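Local structure of TetR-family transcriptional regulator (2QIB) at residues A[47-50]-A[51-54]; A[198-201]-A[202-205]. The protein probably binds operator DNA through an N-terminal helix-turn-helix domain and regulates transcription, as other TetR-family repressors and regulators do. One frame throughout, in Å; residues are numbered along the deposited sequence.

Contact 1 (A[47-50]-A[51-54]); sequences RPLV and YHYF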
ATOM      1  N   ARG A  47      14.759 -33.376  14.461  1.00 20.37           N
ATOM      2  CA  ARG A  47      15.359 -32.108  14.081  1.00 21.18           C
ATOM      3  C   ARG A  47      16.375 -32.260  12.912  1.00 19.38           C
ATOM      4  O   ARG A  47      16.268 -31.543  11.905  1.00 18.95           O
ATOM      5  CB  ARG A  47      15.948 -31.420  15.338  1.00 20.62           C
ATOM      6  CG  ARG A  47      16.818 -30.210  15.102  1.00 24.24           C
ATOM      7  CD  ARG A  47      17.524 -29.743  16.425  1.00 25.53           C
ATOM      8  NE  ARG A  47      18.461 -28.655  16.141  1.00 31.19           N
ATOM      9  CZ  ARG A  47      18.091 -27.388  15.962  1.00 34.46           C
ATOM     10  NH1 ARG A  47      16.807 -27.055  16.076  1.00 34.81           N
ATOM     11  NH2 ARG A  47      18.993 -26.456  15.676  1.00 33.27           N
ATOM     12  N   PRO A  48      17.362 -33.185  13.024  1.00 19.33           N
ATOM     13  CA  PRO A  48      18.288 -33.368  11.892  1.00 19.31           C
ATOM     14  C   PRO A  48      17.570 -33.755  10.587  1.00 19.37           C
ATOM     15  O   PRO A  48      17.967 -33.300   9.493  1.00 18.65           O
ATOM     16  CB  PRO A  48      19.220 -34.506  12.363  1.00 20.12           C
ATOM     17  CG  PRO A  48      19.136 -34.452  13.835  1.00 20.03           C
ATOM     18  CD  PRO A  48      17.716 -34.057  14.157  1.00 19.12           C
ATOM     19  N   LEU A  49      16.506 -34.554  10.686  1.00 18.74           N
ATOM     20  CA  LEU A  49      15.806 -34.939   9.452  1.00 20.31           C
ATOM     21  C   LEU A  49      15.181 -33.729   8.706  1.00 19.78           C
ATOM     22  O   LEU A  49      15.127 -33.722   7.466  1.00 19.54           O
ATOM     23  CB  LEU A  49      14.819 -36.106   9.684  1.00 20.44           C
ATOM     24  CG  LEU A  49      14.218 -36.739   8.412  1.00 23.42           C
ATOM     25  CD1 LEU A  49      15.316 -37.184   7.425  1.00 26.69           C
ATOM     26  CD2 LEU A  49      13.336 -37.927   8.793  1.00 23.44           C
ATOM     27  N   VAL A  50      14.748 -32.691   9.436  1.00 18.60           N
ATOM     28  CA  VAL A  50      14.279 -31.459   8.786  1.00 18.12           C
ATOM     29  C   VAL A  50      15.410 -30.845   7.954  1.00 17.93           C
ATOM     30  O   VAL A  50      15.209 -30.454   6.816  1.00 17.31           O
ATOM     31  CB  VAL A  50      13.746 -30.407   9.797  1.00 17.92           C
ATOM     32  CG1 VAL A  50      13.410 -29.093   9.084  1.00 19.02           C
ATOM     33  CG2 VAL A  50      12.532 -30.966  10.545  1.00 18.33           C
ATOM     34  N   TYR A  51      16.622 -30.810   8.522  1.00 17.81           N
ATOM     35  CA  TYR A  51      17.760 -30.242   7.800  1.00 17.92           C
ATOM     36  C   TYR A  51      18.224 -31.118   6.614  1.00 19.02           C
ATOM     37  O   TYR A  51      19.004 -30.660   5.772  1.00 21.17           O
ATOM     38  CB  TYR A  51      18.927 -30.009   8.767  1.00 18.92           C
ATOM     39  CG  TYR A  51      18.720 -28.856   9.722  1.00 15.76           C
ATOM     40  CD1 TYR A  51      18.940 -27.534   9.308  1.00 17.89           C
ATOM     41  CD2 TYR A  51      18.311 -29.090  11.031  1.00 18.83           C
ATOM     42  CE1 TYR A  51      18.765 -26.495  10.191  1.00 20.65           C
ATOM     43  CE2 TYR A  51      18.154 -28.051  11.933  1.00 18.70           C
ATOM     44  CZ  TYR A  51      18.379 -26.761  11.500  1.00 19.96           C
ATOM     45  OH  TYR A  51      18.196 -25.723  12.373  1.00 23.27           O
ATOM     46  N   HIS A  52      17.755 -32.361   6.543  1.00 19.24           N
ATOM     47  CA  HIS A  52      17.991 -33.179   5.346  1.00 20.12           C
ATOM     48  C   HIS A  52      17.316 -32.557   4.118  1.00 21.32           C
ATOM     49  O   HIS A  52      17.812 -32.690   2.999  1.00 21.34           O
ATOM     50  CB  HIS A  52      17.495 -34.605   5.558  1.00 20.25           C
ATOM     51  CG  HIS A  52      17.877 -35.541   4.447  1.00 24.78           C
ATOM     52  ND1 HIS A  52      19.155 -36.034   4.307  1.00 29.25           N
ATOM     53  CD2 HIS A  52      17.162 -36.055   3.416  1.00 28.69           C
ATOM     54  CE1 HIS A  52      19.211 -36.826   3.249  1.00 29.14           C
ATOM     55  NE2 HIS A  52      18.016 -36.859   2.690  1.00 29.35           N
ATOM     56  N   TYR A  53      16.186 -31.888   4.349  1.00 20.35           N
ATOM     57  CA  TYR A  53      15.347 -31.325   3.269  1.00 22.18           C
ATOM     58  C   TYR A  53      15.563 -29.845   3.007  1.00 22.58           C
ATOM     59  O   TYR A  53      15.428 -29.360   1.871  1.00 23.33           O
ATOM     60  CB  TYR A  53      13.888 -31.613   3.608  1.00 22.75           C
ATOM     61  CG  TYR A  53      13.558 -33.078   3.511  1.00 22.28           C
ATOM     62  CD1 TYR A  53      13.173 -33.622   2.280  1.00 26.59           C
ATOM     63  CD2 TYR A  53      13.620 -33.929   4.617  1.00 22.50           C
ATOM     64  CE1 TYR A  53      12.866 -34.954   2.149  1.00 25.88           C
ATOM     65  CE2 TYR A  53      13.330 -35.294   4.488  1.00 25.55           C
ATOM     66  CZ  TYR A  53      12.936 -35.785   3.233  1.00 25.87           C
ATOM     67  OH  TYR A  53      12.629 -37.104   3.026  1.00 27.42           O
ATOM     68  N   PHE A  54      15.894 -29.112   4.064  1.00 22.67           N
ATOM     69  CA  PHE A  54      16.133 -27.671   3.981  1.00 24.88           C
ATOM     70  C   PHE A  54      17.368 -27.323   4.810  1.00 26.01           C
ATOM     71  O   PHE A  54      17.472 -27.768   5.948  1.00 28.21           O
ATOM     72  CB  PHE A  54      14.894 -26.918   4.480  1.00 23.65           C
ATOM     73  CG  PHE A  54      13.677 -27.219   3.665  1.00 24.39           C
ATOM     74  CD1 PHE A  54      13.403 -26.482   2.515  1.00 24.81           C
ATOM     75  CD2 PHE A  54      12.849 -28.291   4.004  1.00 24.85           C
ATOM     76  CE1 PHE A  54      12.301 -26.783   1.733  1.00 24.83           C
ATOM     77  CE2 PHE A  54      11.738 -28.606   3.223  1.00 22.80           C
ATOM     78  CZ  PHE A  54      11.466 -27.852   2.088  1.00 22.73           C
TER
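Tyr51 runs alongside Arg47, both side chains pointing the same way, and its CE2 sits 4.0 Å above the plane of the Arg47 guanidinium, over the centre of that group. The two planes are 68° apart, too steep for a parallel stack. Tyr51 CD2 also comes to 3.3 Å from Arg47 O, an approach set by chi1 of -72°, which keeps the ring beside the backbone N and turned back over the preceding turn. Tyr51 OH lies 3.5 Å from Arg47 NH2 at an angle too poor for a hydrogen bond; the polar partner of the guanidinium is instead Asp37, salt-bridged to Arg47 NH1. With an alanine here the guanidinium would probably lose the carbon lying over its face and be held mainly by Asp37. At His52 the backbone N is shared between two weak bonds, to the carbonyls of Pro48 and Leu49, while His52 CB meets Leu49 CD1 at 3.9 Å. Next, Tyr53 lies beside Leu49, with Tyr53 CE2 4.0 Å from Leu49 CD1. Tyr53 N binds Val50 O at 3.0 Å from above the carbonyl plane. Phe54 N reaches Val50 O at 3.1 Å, in the carbonyl plane, so two donors grip that oxygen. The chemistry gives this predicted recognition helix two sides: the polar flank is largely Arg47, Tyr51 and His52, consistent with DNA binding, though Arg47 and Tyr51 also touch Ile36, while Val50, Tyr53 and Phe54 pack against the neighbouring helices, Tyr53 on helix 11-28.

Contact 2 (A[198-201]-A[202-205]); sequences EEMG and ALVR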
ATOM      1  N   GLU A 198      -8.909  11.633 -21.591  1.00 31.68           N
ATOM      2  CA  GLU A 198     -10.006  11.115 -22.405  1.00 32.43           C
ATOM      3  C   GLU A 198      -9.884   9.615 -22.633  1.00 31.92           C
ATOM      4  O   GLU A 198     -10.885   8.904 -22.643  1.00 31.35           O
ATOM      5  CB  GLU A 198     -10.088  11.861 -23.748  1.00 33.52           C
ATOM      6  CG  GLU A 198     -10.379  13.363 -23.613  1.00 37.40           C
ATOM      7  CD  GLU A 198     -11.850  13.685 -23.352  1.00 42.68           C
ATOM      8  OE1 GLU A 198     -12.695  12.757 -23.363  1.00 44.44           O
ATOM      9  OE2 GLU A 198     -12.168  14.885 -23.152  1.00 46.17           O
ATOM     10  N   GLU A 199      -8.654   9.136 -22.814  1.00 31.52           N
ATOM     11  CA  GLU A 199      -8.424   7.710 -22.998  1.00 32.38           C
ATOM     12  C   GLU A 199      -8.898   6.936 -21.742  1.00 31.47           C
ATOM     13  O   GLU A 199      -9.617   5.921 -21.836  1.00 30.76           O
ATOM     14  CB  GLU A 199      -6.945   7.466 -23.344  1.00 32.79           C
ATOM     15  CG  GLU A 199      -6.611   6.074 -23.859  1.00 34.86           C
ATOM     16  CD  GLU A 199      -5.114   5.879 -24.115  1.00 35.36           C
ATOM     17  OE1 GLU A 199      -4.277   6.633 -23.556  1.00 38.44           O
ATOM     18  OE2 GLU A 199      -4.768   4.946 -24.873  1.00 40.85           O
HETATM   19  N   MSE A 200      -8.540   7.451 -20.565  1.00 30.53           N
HETATM   20  CA  MSE A 200      -9.059   6.929 -19.307  1.00 29.86           C
HETATM   21  C   MSE A 200     -10.599   7.036 -19.222  1.00 28.02           C
HETATM   22  O   MSE A 200     -11.271   6.076 -18.830  1.00 26.29           O
HETATM   23  CB  MSE A 200      -8.372   7.656 -18.136  1.00 31.15           C
HETATM   24  CG  MSE A 200      -8.431   6.943 -16.818  1.00 34.09           C
HETATM   25 SE   MSE A 200      -7.637   5.106 -16.830  1.00 44.32          SE
HETATM   26  CE  MSE A 200      -9.125   4.338 -15.986  1.00 34.37           C
ATOM     27  N   GLY A 201     -11.151   8.188 -19.609  1.00 26.46           N
ATOM     28  CA  GLY A 201     -12.605   8.395 -19.609  1.00 25.76           C
ATOM     29  C   GLY A 201     -13.346   7.345 -20.430  1.00 25.07           C
ATOM     30  O   GLY A 201     -14.365   6.815 -20.014  1.00 25.15           O
ATOM     31  N   ALA A 202     -12.806   7.025 -21.598  1.00 24.78           N
ATOM     32  CA  ALA A 202     -13.455   6.073 -22.478  1.00 24.35           C
ATOM     33  C   ALA A 202     -13.459   4.675 -21.868  1.00 23.63           C
ATOM     34  O   ALA A 202     -14.461   3.958 -21.971  1.00 23.48           O
ATOM     35  CB  ALA A 202     -12.792   6.076 -23.856  1.00 25.04           C
ATOM     36  N   LEU A 203     -12.358   4.292 -21.214  1.00 23.09           N
ATOM     37  CA  LEU A 203     -12.285   2.969 -20.622  1.00 22.67           C
ATOM     38  C   LEU A 203     -13.314   2.866 -19.495  1.00 21.61           C
ATOM     39  O   LEU A 203     -14.039   1.887 -19.402  1.00 21.18           O
ATOM     40  CB  LEU A 203     -10.879   2.659 -20.080  1.00 22.62           C
ATOM     41  CG  LEU A 203     -10.748   1.388 -19.250  1.00 23.66           C
ATOM     42  CD1 LEU A 203     -11.149   0.141 -20.035  1.00 25.45           C
ATOM     43  CD2 LEU A 203      -9.297   1.275 -18.771  1.00 24.07           C
ATOM     44  N   VAL A 204     -13.358   3.875 -18.626  1.00 22.03           N
ATOM     45  CA  VAL A 204     -14.252   3.852 -17.475  1.00 23.21           C
ATOM     46  C   VAL A 204     -15.727   3.833 -17.899  1.00 23.42           C
ATOM     47  O   VAL A 204     -16.556   3.102 -17.333  1.00 23.65           O
ATOM     48  CB  VAL A 204     -13.938   5.043 -16.517  1.00 23.94           C
ATOM     49  CG1 VAL A 204     -14.799   4.988 -15.287  1.00 26.55           C
ATOM     50  CG2 VAL A 204     -12.489   4.981 -16.114  1.00 22.89           C
ATOM     51  N   ARG A 205     -16.064   4.612 -18.922  1.00 24.00           N
ATOM     52  CA  ARG A 205     -17.423   4.549 -19.449  1.00 25.07           C
ATOM     53  C   ARG A 205     -17.791   3.144 -19.912  1.00 24.99           C
ATOM     54  O   ARG A 205     -18.887   2.672 -19.618  1.00 24.88           O
ATOM     55  CB  ARG A 205     -17.633   5.565 -20.580  1.00 24.56           C
ATOM     56  CG  ARG A 205     -17.713   6.991 -20.074  1.00 25.17           C
ATOM     57  CD  ARG A 205     -18.222   7.970 -21.154  1.00 27.98           C
ATOM     58  NE  ARG A 205     -17.335   8.023 -22.328  1.00 33.72           N
ATOM     59  CZ  ARG A 205     -16.250   8.794 -22.444  1.00 35.77           C
ATOM     60  NH1 ARG A 205     -15.878   9.607 -21.457  1.00 38.00           N
ATOM     61  NH2 ARG A 205     -15.525   8.755 -23.557  1.00 34.85           N
TER
HETATM   62  O   HOH W   1     -12.672  10.161 -24.763  1.00 49.66           O
HETATM   63  O   HOH W   2     -13.615  10.569 -22.506  1.00 50.68           O
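Arg205 folds its guanidinium back over the preceding turn, where Gly201 O lies 3.5 Å from the guanidinium plane, toward the rim of one face, and Ala202 CA lies over the same face. The bend is at chi3 (-61°), and it brings the group over a residue that has no side chain: a beta carbon on Gly201 would come tight against Arg205 NH1. No hydrogen bond joins the guanidinium to Gly201 O, which instead accepts from Arg205 N at 3.0 Å. Two waters lie in the guanidinium plane at its edge. One takes a hydrogen bond from Arg205 NH1 at 2.7 Å, the other a weak one from NH2, and each can donate to Glu198 O or Glu198 OE1, though there are more acceptors in reach than protons to serve them. Since Glu198 OE1 and Arg205 NH1 are 4.9 Å apart, the opposite charges are probably linked through water rather than by a direct salt bridge.

Inward, selenomethionine Met200 bends at chi2 and chi3, which turns CE toward the next turn; Met200 CE meets Val204 CG2 at 3.4 Å, a tight carbon contact, and Leu203 CD2 at 4.1 Å. The backbone is held by regular i to i+4 bonds, the straightest Val204 N to Met200 O (168°). Helix 198-209 is thus amphipathic here: its apolar flank packs on helices 147-168 and 175-194, while its solvated flank carries a probable water-mediated charge pair beside Leu227 of the second subunit, on which Arg205 packs.

Contact 1 comes first along the chain, on helix 47-53, and closes well before contact 2 opens on helix 198-209. Their centres are 56 Å apart, their nearest atoms about 41 Å, and they lie on opposite sides of the chain's centre, sharing no helix and no touching atoms. Contact 1 belongs to the predicted helix-turn-helix, among helices 11-28, 36-43 and 57-75; contact 2 sits against helices 147-168 and 175-194 and has the second subunit within reach. This all-helical chain therefore keeps its probable DNA-reading end far from the late helix of contact 2, a separation consistent with the two-domain plan of TetR-family dimers.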